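Local coordinates for SUBA (PDB 2IY9), which is the protease subunit of an AB5 toxin, a subtilase that cleaves the host endoplasmic reticulum chaperone BiP at a single interdomain hinge site and so triggers cell death, at residues A[222-227]-A[250-255]; A[306-311]-A[318-323]. All coordinates share one frame; numbering follows the deposited sequence.

Contact 1: A[222-227]-A[250-255]; sequences AQYRKG and AAPGQN
The backbone N of Q223 donates to OE1 of Q254 over 3.0 Å in an almost straight bond, with an N-H...O angle of 174°, yet the donor stands well above the carbonyl plane. A second bond crosses in the opposite sense, the donor now coming from 250-255: ND2 of N255 reaches OE1 of Q223 at 2.9 Å, and here the two amide planes are nearly parallel (12°), though the donor is tilted from the carbonyl plane. One water ties the bonds together, donating to OE1 of Q223 at 2.7 Å and to OE1 of Q254 at 2.9 Å, so that each amide oxygen accepts two bonds. NE2 of Q254 bonds ND1 of H233, consistent with the same orientation of the amide.

Extended chains deliver these groups. Q254 swings CG away from its own backbone N (chi1 -168°) and stretches alongside A222, whose CB lies 3.8 Å from OE1 of Q254. Beyond the polar cluster the contact turns apolar and looser. Y224 brings its hydroxyl to the CG-CD side of P252, with OH 4.0 Å from CD of P252, and the two side chains cross at a slant. P252 is also packed by W25, Y26 and I30 of helix 25-30 and by I277 of helix 271-288, while W25 donates to the carbonyl of Q254.

At the C-terminal ends of two adjacent parallel strands, the chain leaving 215-221 is thus bonded to the chain leaving 249-252, the outermost strand on this side of the seven-stranded parallel sheet of the subtilisin-like alpha/beta fold.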
loop_
_atom_site.group_PDB
_atom_site.type_symbol
_atom_site.label_atom_id
_atom_site.label_comp_id
_atom_site.label_asym_id
_atom_site.label_seq_id
_atom_site.Cartn_x
_atom_site.Cartn_y
_atom_site.Cartn_z
ATOM N N ALA A 222 13.558 -7.875 4.694
ATOM C CA ALA A 222 13.719 -8.937 5.689
ATOM C C ALA A 222 13.598 -8.350 7.092
ATOM O O ALA A 222 13.794 -7.151 7.298
ATOM C CB ALA A 222 15.070 -9.615 5.515
ATOM N N GLN A 223 13.282 -9.208 8.057
ATOM C CA GLN A 223 13.174 -8.789 9.446
ATOM C C GLN A 223 14.470 -8.145 9.927
ATOM O O GLN A 223 15.567 -8.642 9.647
ATOM C CB GLN A 223 12.839 -9.995 10.323
ATOM C CG GLN A 223 12.539 -9.643 11.770
ATOM C CD GLN A 223 11.897 -10.796 12.508
ATOM O OE1 GLN A 223 11.290 -11.678 11.890
ATOM N NE2 GLN A 223 12.013 -10.795 13.837
ATOM N N TYR A 224 14.323 -7.030 10.634
ATOM C CA TYR A 224 15.432 -6.333 11.255
ATOM C C TYR A 224 14.976 -5.617 12.530
ATOM O O TYR A 224 13.784 -5.340 12.713
ATOM C CB TYR A 224 16.058 -5.325 10.280
ATOM C CG TYR A 224 15.130 -4.190 9.868
ATOM C CD1 TYR A 224 15.232 -2.932 10.453
ATOM C CD2 TYR A 224 14.159 -4.384 8.877
ATOM C CE1 TYR A 224 14.382 -1.882 10.064
ATOM C CE2 TYR A 224 13.311 -3.355 8.482
ATOM C CZ TYR A 224 13.421 -2.108 9.074
ATOM O OH TYR A 224 12.566 -1.090 8.673
ATOM N N ARG A 225 15.935 -5.303 13.396
ATOM C CA ARG A 225 15.680 -4.465 14.557
ATOM C C ARG A 225 16.189 -3.078 14.221
ATOM O O ARG A 225 17.173 -2.939 13.490
ATOM C CB ARG A 225 16.446 -4.972 15.785
ATOM C CG ARG A 225 16.305 -6.443 16.097
ATOM C CD ARG A 225 16.951 -6.759 17.452
ATOM N NE ARG A 225 16.050 -6.446 18.555
ATOM C CZ ARG A 225 15.486 -7.346 19.358
ATOM N NH1 ARG A 225 15.742 -8.650 19.221
ATOM N NH2 ARG A 225 14.674 -6.935 20.317
ATOM N N LYS A 226 15.543 -2.052 14.767
ATOM C CA LYS A 226 16.047 -0.686 14.634
ATOM C C LYS A 226 17.537 -0.667 14.974
ATOM O O LYS A 226 17.951 -1.238 15.980
ATOM C CB LYS A 226 15.287 0.256 15.563
ATOM C CG LYS A 226 15.667 1.724 15.411
ATOM C CD LYS A 226 14.670 2.612 16.143
ATOM C CE LYS A 226 14.683 4.027 15.589
ATOM N NZ LYS A 226 14.384 4.020 14.126
ATOM N N GLY A 227 18.337 -0.024 14.127
ATOM C CA GLY A 227 19.790 -0.038 14.302
ATOM C C GLY A 227 20.507 -0.992 13.366
ATOM O O GLY A 227 21.666 -0.767 13.029
ATOM N N ALA A 250 11.334 0.881 0.527
ATOM C CA ALA A 250 11.218 -0.465 1.051
ATOM C C ALA A 250 10.670 -0.417 2.470
ATOM O O ALA A 250 10.939 0.514 3.241
ATOM C CB ALA A 250 12.567 -1.191 1.002
ATOM N N ALA A 251 9.896 -1.438 2.808
ATOM C CA ALA A 251 9.249 -1.494 4.096
ATOM C C ALA A 251 9.272 -2.919 4.618
ATOM O O ALA A 251 9.487 -3.853 3.841
ATOM C CB ALA A 251 7.822 -0.975 3.973
ATOM N N PRO A 252 9.087 -3.096 5.940
ATOM C CA PRO A 252 8.949 -4.428 6.524
ATOM C C PRO A 252 8.064 -5.357 5.685
ATOM O O PRO A 252 6.911 -5.024 5.395
ATOM C CB PRO A 252 8.301 -4.134 7.876
ATOM C CG PRO A 252 8.923 -2.819 8.273
ATOM C CD PRO A 252 9.032 -2.033 6.970
ATOM N N GLY A 253 8.620 -6.504 5.287
ATOM C CA GLY A 253 7.886 -7.461 4.474
ATOM C C GLY A 253 8.277 -8.914 4.684
ATOM O O GLY A 253 8.202 -9.712 3.755
ATOM N N GLN A 254 8.668 -9.257 5.907
ATOM C CA GLN A 254 8.971 -10.658 6.259
ATOM C C GLN A 254 8.405 -11.015 7.630
ATOM O O GLN A 254 8.482 -10.206 8.553
ATOM C CB GLN A 254 10.478 -10.880 6.250
ATOM C CG GLN A 254 10.892 -12.335 6.307
ATOM C CD GLN A 254 12.380 -12.470 6.417
ATOM O OE1 GLN A 254 12.960 -12.176 7.456
ATOM N NE2 GLN A 254 13.015 -12.894 5.336
ATOM N N ASN A 255 7.853 -12.227 7.762
ATOM C CA ASN A 255 7.378 -12.715 9.059
ATOM C C ASN A 255 6.283 -11.772 9.551
ATOM O O ASN A 255 6.351 -11.238 10.659
ATOM C CB ASN A 255 8.548 -12.770 10.061
ATOM C CG ASN A 255 8.193 -13.493 11.350
ATOM O OD1 ASN A 255 7.364 -14.409 11.348
ATOM N ND2 ASN A 255 8.846 -13.104 12.460
HETATM O O HOH W 1 11.957 -13.308 9.875
#

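Contact 2: A[306-311]-A[318-323]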
loop_
_atom_site.group_PDB
_atom_site.type_symbol
_atom_site.label_atom_id
_atom_site.label_comp_id
_atom_site.label_asym_id
_atom_site.label_seq_id
_atom_site.Cartn_x
_atom_site.Cartn_y
_atom_site.Cartn_z
ATOM N N ASP A 306 14.752 6.591 5.941
ATOM C CA ASP A 306 16.174 6.329 6.170
ATOM C C ASP A 306 16.835 5.933 4.840
ATOM O O ASP A 306 16.266 5.179 4.053
ATOM C CB ASP A 306 16.366 5.224 7.214
ATOM C CG ASP A 306 15.936 5.646 8.619
ATOM O OD1 ASP A 306 15.959 6.852 8.948
ATOM O OD2 ASP A 306 15.586 4.748 9.409
ATOM N N LYS A 307 18.026 6.463 4.580
ATOM C CA LYS A 307 18.704 6.202 3.320
ATOM C C LYS A 307 19.918 5.299 3.552
ATOM O O LYS A 307 20.818 5.670 4.302
ATOM C CB LYS A 307 19.133 7.530 2.671
ATOM C CG LYS A 307 18.051 8.635 2.637
ATOM C CD LYS A 307 16.918 8.306 1.676
ATOM C CE LYS A 307 16.016 9.513 1.361
ATOM N NZ LYS A 307 15.257 10.059 2.532
ATOM N N TYR A 308 19.920 4.115 2.926
ATOM C CA TYR A 308 21.021 3.153 3.051
ATOM C C TYR A 308 21.808 2.993 1.750
ATOM O O TYR A 308 21.258 2.524 0.750
ATOM C CB TYR A 308 20.501 1.787 3.513
ATOM C CG TYR A 308 19.963 1.793 4.918
ATOM C CD1 TYR A 308 20.784 1.470 6.003
ATOM C CD2 TYR A 308 18.637 2.140 5.173
ATOM C CE1 TYR A 308 20.287 1.488 7.310
ATOM C CE2 TYR A 308 18.132 2.152 6.466
ATOM C CZ TYR A 308 18.960 1.832 7.529
ATOM O OH TYR A 308 18.438 1.841 8.804
ATOM N N PRO A 309 23.107 3.368 1.759
ATOM C CA PRO A 309 23.910 3.276 0.535
ATOM C C PRO A 309 23.932 1.859 -0.030
ATOM O O PRO A 309 24.007 1.693 -1.243
ATOM C CB PRO A 309 25.314 3.691 0.990
ATOM C CG PRO A 309 25.312 3.592 2.470
ATOM C CD PRO A 309 23.898 3.869 2.898
ATOM N N SER A 310 23.846 0.858 0.852
ATOM C CA SER A 310 23.843 -0.547 0.455
ATOM C C SER A 310 22.609 -0.954 -0.361
ATOM O O SER A 310 22.632 -1.978 -1.040
ATOM C CB SER A 310 24.022 -1.468 1.678
ATOM O OG SER A 310 22.946 -1.332 2.595
ATOM N N LEU A 311 21.544 -0.148 -0.296
ATOM C CA LEU A 311 20.271 -0.474 -0.957
ATOM C C LEU A 311 19.993 0.325 -2.232
ATOM O O LEU A 311 18.944 0.161 -2.851
ATOM C CB LEU A 311 19.101 -0.301 0.029
ATOM C CG LEU A 311 19.077 -1.263 1.226
ATOM C CD1 LEU A 311 17.927 -0.939 2.172
ATOM C CD2 LEU A 311 18.999 -2.713 0.779
ATOM N N GLY A 318 17.982 4.224 -1.890
ATOM C CA GLY A 318 18.132 3.313 -0.748
ATOM C C GLY A 318 17.138 3.560 0.376
ATOM O O GLY A 318 17.429 3.273 1.539
ATOM N N ARG A 319 15.954 4.068 0.025
ATOM C CA ARG A 319 14.954 4.486 1.007
ATOM C C ARG A 319 14.292 3.360 1.793
ATOM O O ARG A 319 13.750 2.395 1.214
ATOM C CB ARG A 319 13.855 5.328 0.356
ATOM C CG ARG A 319 14.320 6.625 -0.239
ATOM C CD ARG A 319 13.139 7.496 -0.567
ATOM N NE ARG A 319 13.488 8.553 -1.501
ATOM C CZ ARG A 319 13.260 8.510 -2.809
ATOM N NH1 ARG A 319 12.681 7.446 -3.361
ATOM N NH2 ARG A 319 13.616 9.537 -3.570
ATOM N N VAL A 320 14.304 3.521 3.115
ATOM C CA VAL A 320 13.642 2.594 4.026
ATOM C C VAL A 320 12.656 3.361 4.902
ATOM O O VAL A 320 12.992 4.408 5.486
ATOM C CB VAL A 320 14.667 1.804 4.882
ATOM C CG1 VAL A 320 13.970 1.010 5.998
ATOM C CG2 VAL A 320 15.487 0.865 3.997
ATOM N N LEU A 321 11.437 2.835 4.978
ATOM C CA LEU A 321 10.349 3.428 5.739
ATOM C C LEU A 321 10.749 3.761 7.174
ATOM O O LEU A 321 11.194 2.887 7.925
ATOM C CB LEU A 321 9.145 2.479 5.742
ATOM C CG LEU A 321 7.923 2.945 6.538
ATOM C CD1 LEU A 321 7.331 4.205 5.916
ATOM C CD2 LEU A 321 6.874 1.832 6.681
ATOM N N ASN A 322 10.597 5.035 7.531
ATOM C CA ASN A 322 10.760 5.494 8.907
ATOM C C ASN A 322 9.486 6.231 9.289
ATOM O O ASN A 322 9.289 7.382 8.886
ATOM C CB ASN A 322 11.970 6.429 9.044
ATOM C CG ASN A 322 12.211 6.879 10.482
ATOM O OD1 ASN A 322 11.311 6.828 11.331
ATOM N ND2 ASN A 322 13.441 7.319 10.760
ATOM N N ALA A 323 8.624 5.546 10.034
ATOM C CA ALA A 323 7.306 6.067 10.414
ATOM C C ALA A 323 7.413 7.196 11.420
ATOM O O ALA A 323 6.639 8.152 11.353
ATOM C CB ALA A 323 6.423 4.963 10.958
#
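D306 and V320 form an antiparallel hydrogen-bonded pair: N of V320 donates to O of D306 at 2.7 Å, and N of D306 to O of V320 at 2.8 Å. One residue beyond the next pair, N of Y308 donates to O of G318 at 3.0 Å, from above its carbonyl plane. D306 and V320 share one face; CG2 of V320 also touches CD1 of L311 (3.5 Å) and CD2 of Y308 (3.6 Å). On the other, K307 and R319 run side by side in the same direction, CD of K307 3.6 Å from CG of R319; their polar ends go to the carbonyls of A305 and L302 and to that of D248.

At the far end N322 holds CG opposite its backbone N (chi1 -177°), which directs ND2 of N322 to OD1 of D306 at 3.1 Å; it comes from above the carboxylate, whose plane is turned 64° from the amide. OD1 of N322 meanwhile caps N of K325. G318 has a positive phi, which favours glycine, and its CA lies against L311. The whole is a beta hairpin of two short strands, after which N322, the N-cap of helix 323-331, begins the A2 domain.

How the contacts relate
Contact 2 follows contact 1 in sequence, and their centres lie 11 Å apart on the same side of the molecule. They meet directly through the backbone: N of A250 is 2.9 Å from O of R319, and O of A250 is 2.9 Å from N of L321, both probable hydrogen bonds, which lay the hairpin strand 319-320 beside the sheet's edge strand 249-252. Side chains follow, with OH of Y224 3.7 Å from CG1 of V320 and CB of A251 4.0 Å from CD2 of L321. Both contacts lie away from the charge relay residues D52, H89 and S272, as assigned by family resemblance; together they join the catalytic domain's sheet to the start of the A2 domain.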